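Local coordinates for Low molecular weight protein-tyrosine-phosphatase PtpA (PDB 3ROF) that removes phosphate from phosphotyrosine residues of proteins by hydrolysis and probably acts as a secreted effector that counteracts host defences during infection, at residues Ser20-Ala25 against Glu133-Met138. Sequence-based numbering, arbitrary orientation.
Sequences SPMAEA and EGVYDM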
loop_
_atom_site.group_PDB
_atom_site.type_symbol
_atom_site.label_atom_id
_atom_site.label_comp_id
_atom_site.label_asym_id
_atom_site.label_seq_id
_atom_site.Cartn_x
_atom_site.Cartn_y
_atom_site.Cartn_z
ATOM N N SER A 20 1.122 2.203 -4.664
ATOM C CA SER A 20 1.432 1.301 -3.570
ATOM C C SER A 20 2.919 1.277 -3.213
ATOM O O SER A 20 3.216 1.127 -2.038
ATOM C CB SER A 20 0.848 -0.097 -3.778
ATOM O OG SER A 20 1.381 -0.786 -4.902
ATOM N N PRO A 21 3.877 1.444 -4.155
ATOM C CA PRO A 21 5.254 1.536 -3.692
ATOM C C PRO A 21 5.466 2.786 -2.841
ATOM O O PRO A 21 6.225 2.772 -1.868
ATOM C CB PRO A 21 6.083 1.590 -4.999
ATOM C CG PRO A 21 5.211 0.895 -5.997
ATOM C CD PRO A 21 3.801 1.353 -5.635
ATOM N N MET A 22 4.844 3.900 -3.241
ATOM C CA MET A 22 5.012 5.099 -2.458
ATOM C C MET A 22 4.519 4.885 -1.017
ATOM O O MET A 22 5.188 5.245 -0.039
ATOM C CB MET A 22 4.272 6.290 -3.093
ATOM C CG MET A 22 4.718 7.569 -2.483
ATOM S SD MET A 22 3.710 9.020 -2.876
ATOM C CE MET A 22 3.871 9.115 -4.654
ATOM N N ALA A 23 3.317 4.314 -0.898
ATOM C CA ALA A 23 2.746 4.044 0.396
ATOM C C ALA A 23 3.612 3.070 1.215
ATOM O O ALA A 23 3.811 3.257 2.402
ATOM C CB ALA A 23 1.323 3.525 0.264
ATOM N N GLU A 24 4.099 1.997 0.553
ATOM C CA GLU A 24 4.927 1.023 1.236
ATOM C C GLU A 24 6.138 1.699 1.837
ATOM O O GLU A 24 6.490 1.461 2.996
ATOM C CB GLU A 24 5.365 -0.079 0.263
ATOM C CG GLU A 24 6.389 -1.005 0.837
ATOM C CD GLU A 24 6.950 -2.033 -0.119
ATOM O OE1 GLU A 24 6.526 -2.140 -1.279
ATOM O OE2 GLU A 24 7.910 -2.733 0.320
ATOM N N ALA A 25 6.845 2.502 1.030
ATOM C CA ALA A 25 8.080 3.110 1.501
ATOM C C ALA A 25 7.812 4.092 2.654
ATOM O O ALA A 25 8.555 4.133 3.630
ATOM C CB ALA A 25 8.765 3.812 0.353
ATOM N N GLU A 133 2.761 14.408 -5.994
ATOM C CA GLU A 133 2.664 15.149 -4.738
ATOM C C GLU A 133 1.315 14.955 -4.068
ATOM O O GLU A 133 1.227 14.818 -2.840
ATOM C CB GLU A 133 2.971 16.627 -4.949
ATOM C CG GLU A 133 3.056 17.363 -3.636
ATOM C CD GLU A 133 3.472 18.804 -3.809
ATOM O OE1 GLU A 133 4.134 19.094 -4.837
ATOM O OE2 GLU A 133 3.135 19.638 -2.931
ATOM N N GLY A 134 0.252 14.925 -4.860
ATOM C CA GLY A 134 -1.065 14.703 -4.308
ATOM C C GLY A 134 -1.193 13.345 -3.674
ATOM O O GLY A 134 -1.824 13.169 -2.629
ATOM N N VAL A 135 -0.597 12.331 -4.295
ATOM C CA VAL A 135 -0.599 10.980 -3.736
ATOM C C VAL A 135 0.158 10.948 -2.414
ATOM O O VAL A 135 -0.298 10.366 -1.421
ATOM C CB VAL A 135 -0.044 9.966 -4.756
ATOM C CG1 VAL A 135 0.121 8.605 -4.091
ATOM C CG2 VAL A 135 -0.949 9.893 -5.992
ATOM N N TYR A 136 1.330 11.574 -2.405
ATOM C CA TYR A 136 2.125 11.693 -1.180
ATOM C C TYR A 136 1.288 12.308 -0.071
ATOM O O TYR A 136 1.246 11.786 1.048
ATOM C CB TYR A 136 3.365 12.539 -1.486
ATOM C CG TYR A 136 4.250 12.816 -0.301
ATOM C CD1 TYR A 136 5.185 11.895 0.127
ATOM C CD2 TYR A 136 4.145 14.009 0.375
ATOM C CE1 TYR A 136 6.010 12.161 1.219
ATOM C CE2 TYR A 136 4.941 14.297 1.471
ATOM C CZ TYR A 136 5.876 13.379 1.875
ATOM O OH TYR A 136 6.677 13.692 2.960
ATOM N N ASP A 137 0.610 13.422 -0.345
ATOM C CA ASP A 137 -0.194 14.085 0.664
ATOM C C ASP A 137 -1.304 13.148 1.164
ATOM O O ASP A 137 -1.593 13.112 2.359
ATOM C CB ASP A 137 -0.804 15.372 0.117
ATOM C CG ASP A 137 0.207 16.446 -0.177
ATOM O OD1 ASP A 137 1.352 16.375 0.234
ATOM O OD2 ASP A 137 -0.186 17.434 -0.852
ATOM N N MET A 138 -1.913 12.376 0.257
ATOM C CA MET A 138 -2.954 11.433 0.652
ATOM C C MET A 138 -2.401 10.351 1.560
ATOM O O MET A 138 -3.010 10.019 2.599
ATOM C CB MET A 138 -3.610 10.818 -0.582
ATOM C CG MET A 138 -4.624 11.765 -1.191
ATOM S SD MET A 138 -5.251 11.114 -2.750
ATOM C CE MET A 138 -6.726 12.129 -2.968
#
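Met-22 reaches across from its helix and sets its thioether between Val-135 and Tyr-136; it is the sole residue of 20-25 that touches 133-138. The apolar part divides between two atoms of the methionine. SD lies 3.8 Å from CG1 of Val-135 and equally far from CB of Tyr-136, while CE turns to the valine, 3.8 Å from its CG1 and slightly further from its CB. CG of Met-22 stands anti to the backbone N (chi1 -166°) and the chain stays extended through chi2, which carries the sulfur straight out to the facing helix; the bend at chi3 (-61°) then turns the methyl alongside the valine. Val-135 meets it with the CG1 branch, the two side chains crossing at a slant.

Within the low molecular weight phosphatase fold, built round a four-stranded parallel sheet, the contact joins helix 19-33 to the C-terminal helix 132-153. Helix 19-33 leads out of the P-loop, the C(X)5R signature that runs from the presumed nucleophile Cys-13 to Arg-19. The nearest CA pair across the segments, CA of Met-22 and CA of Tyr-136, is 7.3 Å apart, a gap bridged by the methionine side chain.

SD also approaches the backbone of the second helix, 3.5 Å from both N and CA of Tyr-136. This is van der Waals contact, and no hydrogen bond links the two segments. Near Tyr-136 the sulfur sits at the ring's edge, close to its plane, and the ring's face is not what it packs against. Helix 57-65 adds Thr-59 and Leu-63 against Met-22 and Ile-62 against Tyr-136, whose ring stacks with His-66. Val-135 also lies near the active site: its side chain is about 4 Å from that of Arg-19, presumed to be catalytic.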